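Local coordinates for TonB-dependent siderophore receptor (PDB 5NEC), which probably takes up iron-loaded siderophores, and siderophore-drug conjugates, across the outer membrane of Pseudomonas aeruginosa with energy passed on through TonB, at residues 554-559 with 582-587; 602-607 with 637-642; 52-57 with 128-133; 78-83 with 95-100. All coordinates share one frame; numbering follows the deposited sequence.

Contact 1 of 4, residues 554-559 with 582-587; sequences AAIFRT and DGVELS. With C8E ((hydroxyethyloxy)tri(ethyloxy)octane), chain D.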
# COMPACT_ATOMS: atom_id res chain seq x y z
N ALA A 554 -2.04 -21.86 -6.33
CA ALA A 554 -3.48 -21.91 -6.14
C ALA A 554 -3.75 -22.05 -4.66
O ALA A 554 -3.06 -22.81 -4.00
CB ALA A 554 -4.08 -23.08 -6.91
N ALA A 555 -4.71 -21.29 -4.13
CA ALA A 555 -5.09 -21.40 -2.72
C ALA A 555 -6.60 -21.24 -2.53
O ALA A 555 -7.26 -20.57 -3.29
CB ALA A 555 -4.32 -20.39 -1.85
N ILE A 556 -7.13 -21.90 -1.51
CA ILE A 556 -8.47 -21.65 -1.02
C ILE A 556 -8.32 -21.35 0.45
O ILE A 556 -7.43 -21.89 1.08
CB ILE A 556 -9.44 -22.86 -1.22
CG1 ILE A 556 -8.98 -24.11 -0.47
CG2 ILE A 556 -9.55 -23.18 -2.70
CD1 ILE A 556 -10.05 -25.17 -0.37
N PHE A 557 -9.17 -20.48 0.98
CA PHE A 557 -9.05 -20.11 2.39
C PHE A 557 -10.39 -19.69 2.95
O PHE A 557 -11.29 -19.30 2.21
CB PHE A 557 -8.03 -18.97 2.56
CG PHE A 557 -8.41 -17.74 1.81
CD1 PHE A 557 -9.21 -16.78 2.41
CD2 PHE A 557 -8.06 -17.61 0.49
CE1 PHE A 557 -9.63 -15.68 1.70
CE2 PHE A 557 -8.45 -16.50 -0.24
CZ PHE A 557 -9.23 -15.52 0.38
N ARG A 558 -10.48 -19.77 4.28
CA ARG A 558 -11.61 -19.23 5.02
C ARG A 558 -11.07 -18.40 6.17
O ARG A 558 -10.23 -18.88 6.93
CB ARG A 558 -12.50 -20.35 5.57
CG ARG A 558 -13.41 -19.87 6.70
CD ARG A 558 -14.49 -20.87 7.04
NE ARG A 558 -15.46 -21.01 5.98
CZ ARG A 558 -16.52 -21.82 6.02
NH1 ARG A 558 -16.74 -22.58 7.11
NH2 ARG A 558 -17.35 -21.88 4.98
N THR A 559 -11.59 -17.19 6.30
CA THR A 559 -11.35 -16.36 7.48
C THR A 559 -12.66 -16.15 8.24
O THR A 559 -13.67 -15.78 7.64
CB THR A 559 -10.75 -15.01 7.07
OG1 THR A 559 -9.55 -15.23 6.32
CG2 THR A 559 -10.43 -14.16 8.29
N ASP A 582 -14.61 -16.30 2.49
CA ASP A 582 -14.13 -17.50 1.80
C ASP A 582 -13.57 -17.04 0.46
O ASP A 582 -14.14 -16.16 -0.19
CB ASP A 582 -15.26 -18.50 1.55
CG ASP A 582 -15.89 -19.02 2.84
OD1 ASP A 582 -15.20 -19.12 3.88
OD2 ASP A 582 -17.10 -19.34 2.82
N GLY A 583 -12.45 -17.63 0.04
CA GLY A 583 -11.85 -17.23 -1.21
C GLY A 583 -10.93 -18.20 -1.91
O GLY A 583 -10.56 -19.24 -1.38
N VAL A 584 -10.60 -17.81 -3.15
CA VAL A 584 -9.72 -18.55 -4.03
C VAL A 584 -8.74 -17.58 -4.65
O VAL A 584 -9.13 -16.51 -5.11
CB VAL A 584 -10.50 -19.24 -5.17
CG1 VAL A 584 -9.55 -19.97 -6.11
CG2 VAL A 584 -11.57 -20.18 -4.60
N GLU A 585 -7.46 -17.97 -4.68
CA GLU A 585 -6.39 -17.16 -5.24
C GLU A 585 -5.56 -18.02 -6.19
O GLU A 585 -5.19 -19.13 -5.85
CB GLU A 585 -5.52 -16.58 -4.11
CG GLU A 585 -6.08 -15.26 -3.55
CD GLU A 585 -5.63 -14.89 -2.13
OE1 GLU A 585 -4.77 -15.57 -1.53
OE2 GLU A 585 -6.18 -13.89 -1.58
N LEU A 586 -5.30 -17.50 -7.39
CA LEU A 586 -4.43 -18.13 -8.38
C LEU A 586 -3.33 -17.15 -8.76
O LEU A 586 -3.63 -15.98 -8.96
CB LEU A 586 -5.24 -18.48 -9.65
CG LEU A 586 -6.52 -19.30 -9.47
CD1 LEU A 586 -7.21 -19.47 -10.83
CD2 LEU A 586 -6.22 -20.64 -8.82
N SER A 587 -2.08 -17.60 -8.88
CA SER A 587 -0.96 -16.77 -9.35
C SER A 587 -0.09 -17.45 -10.40
O SER A 587 0.07 -18.67 -10.40
CB SER A 587 -0.02 -16.37 -8.21
OG SER A 587 -0.74 -16.07 -7.03
C1 C8E D . -15.54 -23.98 10.50
C2 C8E D . -15.18 -24.95 9.40
C3 C8E D . -13.86 -24.57 8.71
C4 C8E D . -13.81 -25.02 7.25
C5 C8E D . -12.38 -24.97 6.68
C6 C8E D . -12.33 -24.83 5.15
C7 C8E D . -10.90 -25.02 4.61
C8 C8E D . -10.64 -24.28 3.31

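Contact 2 of 4, residues 602-607 with 637-642; sequences YSYLDS and PKNSFS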
# COMPACT_ATOMS: atom_id res chain seq x y z
N TYR A 602 -5.53 -14.13 -9.98
CA TYR A 602 -6.99 -14.04 -9.91
C TYR A 602 -7.37 -14.15 -8.45
O TYR A 602 -6.74 -14.88 -7.70
CB TYR A 602 -7.68 -15.14 -10.75
CG TYR A 602 -9.18 -15.25 -10.46
CD1 TYR A 602 -10.09 -14.33 -10.99
CD2 TYR A 602 -9.67 -16.23 -9.60
CE1 TYR A 602 -11.45 -14.40 -10.68
CE2 TYR A 602 -11.02 -16.32 -9.30
CZ TYR A 602 -11.91 -15.41 -9.84
OH TYR A 602 -13.23 -15.52 -9.51
N SER A 603 -8.41 -13.41 -8.05
CA SER A 603 -8.88 -13.40 -6.67
C SER A 603 -10.40 -13.47 -6.64
O SER A 603 -11.07 -12.70 -7.33
CB SER A 603 -8.37 -12.13 -5.96
OG SER A 603 -9.03 -11.91 -4.71
N TYR A 604 -10.92 -14.42 -5.87
CA TYR A 604 -12.33 -14.56 -5.60
C TYR A 604 -12.52 -14.41 -4.10
O TYR A 604 -11.91 -15.14 -3.32
CB TYR A 604 -12.85 -15.93 -6.06
CG TYR A 604 -14.29 -16.21 -5.67
CD1 TYR A 604 -15.35 -15.69 -6.42
CD2 TYR A 604 -14.59 -16.98 -4.54
CE1 TYR A 604 -16.67 -15.94 -6.06
CE2 TYR A 604 -15.91 -17.24 -4.17
CZ TYR A 604 -16.94 -16.73 -4.94
OH TYR A 604 -18.24 -16.97 -4.58
N LEU A 605 -13.36 -13.46 -3.69
CA LEU A 605 -13.60 -13.17 -2.29
C LEU A 605 -15.10 -13.17 -2.08
O LEU A 605 -15.81 -12.27 -2.53
CB LEU A 605 -13.01 -11.81 -1.93
CG LEU A 605 -11.49 -11.70 -2.09
CD1 LEU A 605 -11.01 -10.27 -1.93
CD2 LEU A 605 -10.78 -12.59 -1.08
N ASP A 606 -15.59 -14.22 -1.43
CA ASP A 606 -16.99 -14.30 -1.03
C ASP A 606 -17.02 -13.89 0.42
O ASP A 606 -16.60 -14.66 1.28
CB ASP A 606 -17.51 -15.73 -1.21
CG ASP A 606 -18.90 -15.92 -0.67
OD1 ASP A 606 -19.71 -14.99 -0.73
OD2 ASP A 606 -19.19 -17.03 -0.18
N SER A 607 -17.49 -12.68 0.70
CA SER A 607 -17.50 -12.13 2.05
C SER A 607 -18.91 -11.89 2.56
O SER A 607 -19.82 -11.67 1.78
CB SER A 607 -16.68 -10.85 2.08
OG SER A 607 -17.35 -9.77 1.47
N PRO A 637 -13.77 -6.52 -3.53
CA PRO A 637 -14.34 -6.96 -4.81
C PRO A 637 -14.43 -8.47 -4.83
O PRO A 637 -13.49 -9.16 -4.43
CB PRO A 637 -13.32 -6.47 -5.85
CG PRO A 637 -12.03 -6.34 -5.10
CD PRO A 637 -12.41 -5.97 -3.69
N LYS A 638 -15.56 -8.97 -5.29
CA LYS A 638 -15.83 -10.39 -5.31
C LYS A 638 -14.87 -11.08 -6.27
O LYS A 638 -14.32 -12.11 -5.94
CB LYS A 638 -17.29 -10.63 -5.70
CG LYS A 638 -17.80 -12.03 -5.42
CD LYS A 638 -19.28 -12.08 -5.73
CE LYS A 638 -19.83 -13.49 -5.55
NZ LYS A 638 -19.89 -13.86 -4.11
N ASN A 639 -14.70 -10.49 -7.45
CA ASN A 639 -13.78 -10.94 -8.50
C ASN A 639 -12.74 -9.86 -8.85
O ASN A 639 -13.09 -8.69 -9.03
CB ASN A 639 -14.58 -11.24 -9.76
CG ASN A 639 -15.50 -12.44 -9.60
OD1 ASN A 639 -15.04 -13.54 -9.33
ND2 ASN A 639 -16.78 -12.22 -9.78
N SER A 640 -11.48 -10.24 -8.97
CA SER A 640 -10.49 -9.34 -9.59
C SER A 640 -9.43 -10.14 -10.31
O SER A 640 -9.14 -11.29 -9.96
CB SER A 640 -9.88 -8.37 -8.56
OG SER A 640 -9.57 -9.02 -7.33
N PHE A 641 -8.88 -9.54 -11.35
CA PHE A 641 -7.93 -10.20 -12.23
C PHE A 641 -6.89 -9.16 -12.66
O PHE A 641 -7.25 -8.06 -13.09
CB PHE A 641 -8.69 -10.81 -13.44
CG PHE A 641 -7.78 -11.35 -14.53
CD1 PHE A 641 -7.26 -10.51 -15.51
CD2 PHE A 641 -7.46 -12.71 -14.58
CE1 PHE A 641 -6.43 -11.00 -16.51
CE2 PHE A 641 -6.63 -13.21 -15.59
CZ PHE A 641 -6.12 -12.35 -16.56
N SER A 642 -5.62 -9.52 -12.52
CA SER A 642 -4.51 -8.69 -12.97
C SER A 642 -3.58 -9.54 -13.82
O SER A 642 -3.19 -10.64 -13.41
CB SER A 642 -3.73 -8.14 -11.77
OG SER A 642 -4.54 -7.29 -10.94
O HOH W 1 -11.35 -10.44 -5.32

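Contact 3 of 4, residues 52-57 with 128-133; sequences RSVTVV and EVSKGP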
# COMPACT_ATOMS: atom_id res chain seq x y z
N ARG A 52 1.82 -20.37 2.98
CA ARG A 52 1.01 -19.15 3.03
C ARG A 52 0.99 -18.52 1.64
O ARG A 52 1.92 -18.69 0.85
CB ARG A 52 1.60 -18.15 4.04
CG ARG A 52 1.58 -18.64 5.50
CD ARG A 52 2.12 -17.65 6.53
NE ARG A 52 3.37 -17.04 6.05
CZ ARG A 52 3.46 -15.86 5.42
NH1 ARG A 52 2.38 -15.08 5.18
NH2 ARG A 52 4.66 -15.45 5.01
N SER A 53 -0.07 -17.77 1.34
CA SER A 53 -0.13 -17.00 0.10
C SER A 53 0.75 -15.75 0.20
O SER A 53 0.46 -14.85 0.98
CB SER A 53 -1.57 -16.61 -0.22
OG SER A 53 -2.32 -17.77 -0.48
N VAL A 54 1.84 -15.72 -0.57
CA VAL A 54 2.74 -14.57 -0.61
C VAL A 54 3.00 -14.21 -2.06
O VAL A 54 3.37 -15.08 -2.84
CB VAL A 54 4.08 -14.88 0.07
CG1 VAL A 54 5.03 -13.68 -0.05
CG2 VAL A 54 3.86 -15.26 1.53
N THR A 55 2.82 -12.94 -2.41
CA THR A 55 3.16 -12.44 -3.74
C THR A 55 4.17 -11.31 -3.61
O THR A 55 3.94 -10.33 -2.90
CB THR A 55 1.93 -11.91 -4.51
OG1 THR A 55 0.93 -12.93 -4.57
CG2 THR A 55 2.29 -11.45 -5.92
N VAL A 56 5.30 -11.44 -4.30
CA VAL A 56 6.30 -10.39 -4.34
C VAL A 56 6.18 -9.63 -5.66
O VAL A 56 6.19 -10.23 -6.72
CB VAL A 56 7.71 -10.97 -4.11
CG1 VAL A 56 8.76 -9.85 -4.19
CG2 VAL A 56 7.75 -11.69 -2.76
N VAL A 57 6.01 -8.31 -5.59
CA VAL A 57 6.09 -7.47 -6.78
C VAL A 57 7.55 -7.09 -6.92
O VAL A 57 8.05 -6.29 -6.13
CB VAL A 57 5.22 -6.20 -6.69
CG1 VAL A 57 5.28 -5.43 -8.01
CG2 VAL A 57 3.79 -6.57 -6.32
N GLU A 128 6.40 -6.99 -0.82
CA GLU A 128 6.01 -8.34 -0.41
C GLU A 128 4.61 -8.32 0.21
O GLU A 128 4.40 -7.70 1.25
CB GLU A 128 7.05 -8.91 0.56
CG GLU A 128 8.47 -8.88 -0.01
CD GLU A 128 9.53 -9.46 0.91
OE1 GLU A 128 9.25 -9.71 2.10
OE2 GLU A 128 10.67 -9.66 0.42
N VAL A 129 3.66 -9.00 -0.44
CA VAL A 129 2.26 -9.05 -0.01
C VAL A 129 1.96 -10.40 0.64
O VAL A 129 1.89 -11.40 -0.04
CB VAL A 129 1.29 -8.84 -1.20
CG1 VAL A 129 -0.14 -8.63 -0.73
CG2 VAL A 129 1.74 -7.65 -2.05
N SER A 130 1.77 -10.41 1.96
CA SER A 130 1.25 -11.58 2.68
C SER A 130 -0.26 -11.49 2.77
O SER A 130 -0.79 -10.56 3.36
CB SER A 130 1.82 -11.63 4.09
OG SER A 130 3.14 -12.10 4.05
N LYS A 131 -0.96 -12.46 2.21
CA LYS A 131 -2.42 -12.38 2.10
C LYS A 131 -3.16 -12.91 3.33
O LYS A 131 -4.23 -12.43 3.65
CB LYS A 131 -2.90 -13.02 0.81
CG LYS A 131 -2.19 -12.44 -0.41
CD LYS A 131 -3.14 -12.09 -1.54
CE LYS A 131 -2.42 -12.12 -2.89
NZ LYS A 131 -3.39 -11.97 -4.02
N GLY A 132 -2.60 -13.89 4.02
CA GLY A 132 -3.13 -14.32 5.31
C GLY A 132 -2.17 -13.88 6.39
O GLY A 132 -1.16 -13.22 6.09
N PRO A 133 -2.45 -14.24 7.65
CA PRO A 133 -1.60 -13.78 8.76
C PRO A 133 -0.19 -14.39 8.77
O PRO A 133 0.06 -15.41 8.11
CB PRO A 133 -2.39 -14.21 10.00
CG PRO A 133 -3.17 -15.39 9.54
CD PRO A 133 -3.56 -15.10 8.12

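Contact 4 of 4, residues 78-83 with 95-100; sequences PGITFG and PFIRGF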
# COMPACT_ATOMS: atom_id res chain seq x y z
N PRO A 78 -4.17 -8.71 -7.55
CA PRO A 78 -5.62 -8.55 -7.47
C PRO A 78 -6.16 -8.71 -6.06
O PRO A 78 -5.57 -9.41 -5.25
CB PRO A 78 -6.14 -9.68 -8.35
CG PRO A 78 -5.12 -10.77 -8.17
CD PRO A 78 -3.79 -10.06 -8.05
N GLY A 79 -7.28 -8.05 -5.79
CA GLY A 79 -7.94 -8.13 -4.47
C GLY A 79 -7.42 -7.20 -3.37
O GLY A 79 -7.80 -7.33 -2.21
N ILE A 80 -6.53 -6.28 -3.73
CA ILE A 80 -6.03 -5.28 -2.79
C ILE A 80 -6.71 -3.99 -3.22
O ILE A 80 -6.42 -3.48 -4.29
CB ILE A 80 -4.49 -5.12 -2.84
CG1 ILE A 80 -3.83 -6.48 -2.61
CG2 ILE A 80 -4.01 -4.11 -1.81
CD1 ILE A 80 -2.33 -6.39 -2.46
N THR A 81 -7.63 -3.49 -2.40
CA THR A 81 -8.29 -2.23 -2.66
C THR A 81 -7.92 -1.22 -1.58
O THR A 81 -7.57 -1.57 -0.47
CB THR A 81 -9.82 -2.39 -2.71
OG1 THR A 81 -10.31 -2.65 -1.39
CG2 THR A 81 -10.18 -3.53 -3.62
N PHE A 82 -8.02 0.04 -1.94
CA PHE A 82 -7.76 1.13 -1.03
C PHE A 82 -9.05 1.83 -0.70
O PHE A 82 -9.92 1.97 -1.55
CB PHE A 82 -6.72 2.04 -1.65
CG PHE A 82 -5.37 1.40 -1.72
CD1 PHE A 82 -4.48 1.53 -0.66
CD2 PHE A 82 -5.01 0.63 -2.81
CE1 PHE A 82 -3.23 0.94 -0.71
CE2 PHE A 82 -3.77 0.01 -2.85
CZ PHE A 82 -2.88 0.17 -1.80
N GLY A 83 -9.21 2.19 0.57
CA GLY A 83 -10.33 2.98 1.02
C GLY A 83 -9.90 3.98 2.08
O GLY A 83 -8.78 4.51 2.03
N PRO A 95 -4.75 0.14 2.69
CA PRO A 95 -5.06 -1.08 1.93
C PRO A 95 -6.02 -2.05 2.63
O PRO A 95 -5.99 -2.17 3.85
CB PRO A 95 -3.70 -1.73 1.73
CG PRO A 95 -2.87 -1.22 2.83
CD PRO A 95 -3.36 0.16 3.14
N PHE A 96 -6.86 -2.72 1.85
CA PHE A 96 -7.73 -3.81 2.31
C PHE A 96 -7.30 -5.09 1.62
O PHE A 96 -7.17 -5.12 0.40
CB PHE A 96 -9.20 -3.53 1.99
CG PHE A 96 -9.83 -2.48 2.85
CD1 PHE A 96 -9.56 -1.12 2.63
CD2 PHE A 96 -10.72 -2.83 3.86
CE1 PHE A 96 -10.17 -0.14 3.41
CE2 PHE A 96 -11.31 -1.86 4.67
CZ PHE A 96 -11.05 -0.51 4.43
N ILE A 97 -7.06 -6.15 2.39
CA ILE A 97 -6.52 -7.39 1.86
C ILE A 97 -7.45 -8.52 2.31
O ILE A 97 -7.74 -8.63 3.51
CB ILE A 97 -5.07 -7.63 2.36
CG1 ILE A 97 -4.16 -6.47 1.93
CG2 ILE A 97 -4.53 -8.98 1.87
CD1 ILE A 97 -2.82 -6.42 2.64
N ARG A 98 -7.94 -9.32 1.36
CA ARG A 98 -8.98 -10.33 1.62
C ARG A 98 -10.14 -9.76 2.43
O ARG A 98 -10.63 -10.39 3.39
CB ARG A 98 -8.39 -11.55 2.31
CG ARG A 98 -7.45 -12.35 1.45
CD ARG A 98 -6.95 -13.54 2.23
NE ARG A 98 -6.14 -14.46 1.43
CZ ARG A 98 -5.51 -15.52 1.92
NH1 ARG A 98 -5.57 -15.83 3.22
NH2 ARG A 98 -4.80 -16.30 1.10
N GLY A 99 -10.53 -8.54 2.04
CA GLY A 99 -11.63 -7.82 2.64
C GLY A 99 -11.46 -7.36 4.06
O GLY A 99 -12.45 -7.13 4.75
N PHE A 100 -10.20 -7.18 4.48
CA PHE A 100 -9.90 -6.73 5.84
C PHE A 100 -8.88 -5.59 5.84
O PHE A 100 -7.93 -5.58 5.07
CB PHE A 100 -9.43 -7.90 6.70
CG PHE A 100 -10.50 -8.93 6.99
CD1 PHE A 100 -11.63 -8.60 7.74
CD2 PHE A 100 -10.38 -10.26 6.53
CE1 PHE A 100 -12.62 -9.55 8.02
CE2 PHE A 100 -11.36 -11.21 6.81
CZ PHE A 100 -12.48 -10.85 7.55

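Contact 1 of 4, residues 554-559 with 582-587
Arg-558 and Asp-582 carry the polar contact on the outer face of this strand pair. Their side chains run alongside each other, and the guanidinium and carboxylate planes differ by only 22°. NE of Arg-558 gives the main bond of the salt bridge to OD1 of Asp-582, 2.8 Å long; it reaches that oxygen from the syn side but somewhat out of the carboxylate plane, and is nearly straight at 167°. A second bond, from Arg-558 NH2 to Asp-582 OD2, is weak at 3.3 Å. A bend at chi3 turns the guanidinium edge of Arg-558 toward the carboxylate, while NH1 meets C2 of the bound detergent C8E at 3.6 Å.

Apolar contacts continue along that face. CG2 of Ile-556 lies 4.1 Å from CG2 of Val-584, CD1 of Ile-556 reaches the C8 end of the detergent, and CB of Ala-554 touches CD2 of Leu-586.

The other face is buried and built around an aromatic-glycine pair. With chi1 at 60°, the Phe-557 ring folds over the neighbouring strand, and CA of Gly-583 makes a CH-pi contact 3.8 Å from the ring centroid. Arg-98 adds a cation-pi contact to this ring and a salt bridge to Glu-585, whose OE2 lies 3.7 Å from CE2 of Phe-557.

Backbone bonds couple Ala-555 with Glu-585 and Phe-557 with Gly-583 in both directions. Antiparallel neighbours with a detergent-touching outer face and an inner face turned to the plug are characteristic of the transmembrane barrel of TonB-dependent receptors.

Contact 2 of 4, residues 602-607 with 637-642
Tyr-602 has CG opposite its backbone N (chi1 168°), whereas Asn-639 carries CG beside its own N (chi1 -67°); these two choices bring the phenol and the amide together across neighbouring antiparallel strands of the receptor's beta-barrel. OH of Tyr-602 donates to OD1 of Asn-639 over 2.7 Å, with ring and amide planes 29° apart. The same OD1 lies in the plane of the Tyr-604 ring, at its edge, 3.6 Å from CD1. The amide is gripped from its other end too, since ND2 of Asn-639 bonds Asp-663 on the next strand.

Lys-638 runs alongside Tyr-604, its extended chain bending only at its end. NZ of Lys-638 then stands 3.6 Å from OD1 of Asp-606, a long salt bridge, and equally near OH of Tyr-604.

The backbone ladder comprises a mutual pair of bonds between Ser-603 and Ser-640, then a single bond from N of Leu-605 to O of Lys-638, where regular strand gives way to loop. Beyond it, CB of Leu-605 packs on O of Pro-637.

On the inner face Ser-603 and Ser-640 turn their hydroxyls toward a shared water, and Ser-640 also touches Pro-78 of the plug. That water lies 2.8 Å from OG of Ser-603 and 3.0 Å from OG of Ser-640, bridging two hydroxyls that are themselves 3.9 Å apart.

Contact 3 of 4, residues 52-57 with 128-133
Ser-53 and Lys-131 open the tight part of this contact, the backbone ladder: N of Lys-131 reaches O of Ser-53 at 3.0 Å in an almost straight bond of 176°. Next in the ladder, Thr-55 and Val-129 form a hydrogen-bonded antiparallel pair with bonds both ways, the shorter being 2.8 Å from N of Val-129 to O of Thr-55. CA of Val-54 also directs its hydrogen at O of Val-129. Among buried residues, CG2 of Val-56 is in ordinary van der Waals contact with CG of Glu-128 at 4.0 Å, the two side chains pointing the same way. The buried carboxylate of Glu-128 is well supplied with partners: Gln-126, Ser-38, Ala-39 and Asn-148 all bond to it.

The Arg-52 end is held more loosely. A bend at chi3 (-44°) swings its guanidinium so that an edge faces Ser-130, yet the bond from NH1 of Arg-52 to OG of Ser-130 is weak at 3.3 Å, though straight. CD of Arg-52 comes 3.4 Å from O of Pro-133, an approach made by carbon and not by an N-H. Thr-55, Val-54 and Pro-133 are only partly buried; at the first of these the lysine chain, bent at chi2, crosses the threonine, with CE of Lys-131 3.8 Å from OG1 of Thr-55.

Strand 54-57 forms one border of the five-stranded mixed sheet of the plug, and strand 124-130 separates it from strand 146-151, to which Glu-128 and Ser-130 are bonded. Barrel strands lie against this part of the plug: Thr-55 packs on Phe-599 of strand 596-609, Ser-53 bonds Glu-538 of strand 534-545, and Pro-133, just beyond strand 124-130, touches Ala-501 of strand 494-503.

Contact 4 of 4, residues 78-83 with 95-100
Phe-96 presents the edge of its ring to the opposite strand: O of Thr-81 lies in the ring plane, 3.7 Å from CD1, and N of Gly-83 comes up near that plane at 3.8 Å from CE1. The second ring, Phe-82, approaches Pro-95 obliquely. CE1 of Phe-82 is 3.6 Å from CB of Pro-95, and CD1 stands equally close to the proline N, so the phenyl group spans one side of the pyrrolidine. CG of Phe-82 lies beside its own N (chi1 -70°), and this ring also packs on Leu-74 and Gln-71 of helix 70-74.

On the same face of the sheet as Pro-95, CG2 of Ile-80 makes looser contacts, 4.3 Å to CB of Pro-95, and reaches CG1 of Ile-97.

The backbones are joined through one hydrogen-bonded pair. N of Phe-96 bonds O of Thr-81 over 2.7 Å, whereas the return bond from N of Thr-81 to O of Phe-96 is longer at 3.3 Å. OG1 of Thr-81 lies against CB of Phe-96 and bonds O of Asn-635.

After Ile-97 the chain reverses in a type I' turn to Phe-100, closed by mutual backbone bonds and leading into strand 100-101. Arg-98 in this turn also bridges to Glu-538 of the barrel wall. Strands 80-83 and 94-97 form a beta hairpin, and with 100-101 as third strand they make a small antiparallel sheet of the plug domain that fills the barrel of TonB-dependent receptors.

In the fold
Contacts 3 and 4 belong to the plug domain, contacts 1 and 2 to the barrel. Along the chain contact 4 is nested inside the loop closed by contact 3, and contacts 1 and 2 follow in series. The barrel contacts use consecutive strands 550-561, 579-589, 596-609 and 639-650; the centres of contacts 1 and 2 are about 9 Å apart. Contact 4 lies about 10 Å from contact 2 and 14 Å from contact 1, centre to centre; contact 3 lies about 12 Å from contact 1. Arg-98 of contact 4 touches both contact 1 and contact 3. Thr-81 meets Pro-637 of contact 2, so the plug meets this side of the barrel through both polar and apolar contacts.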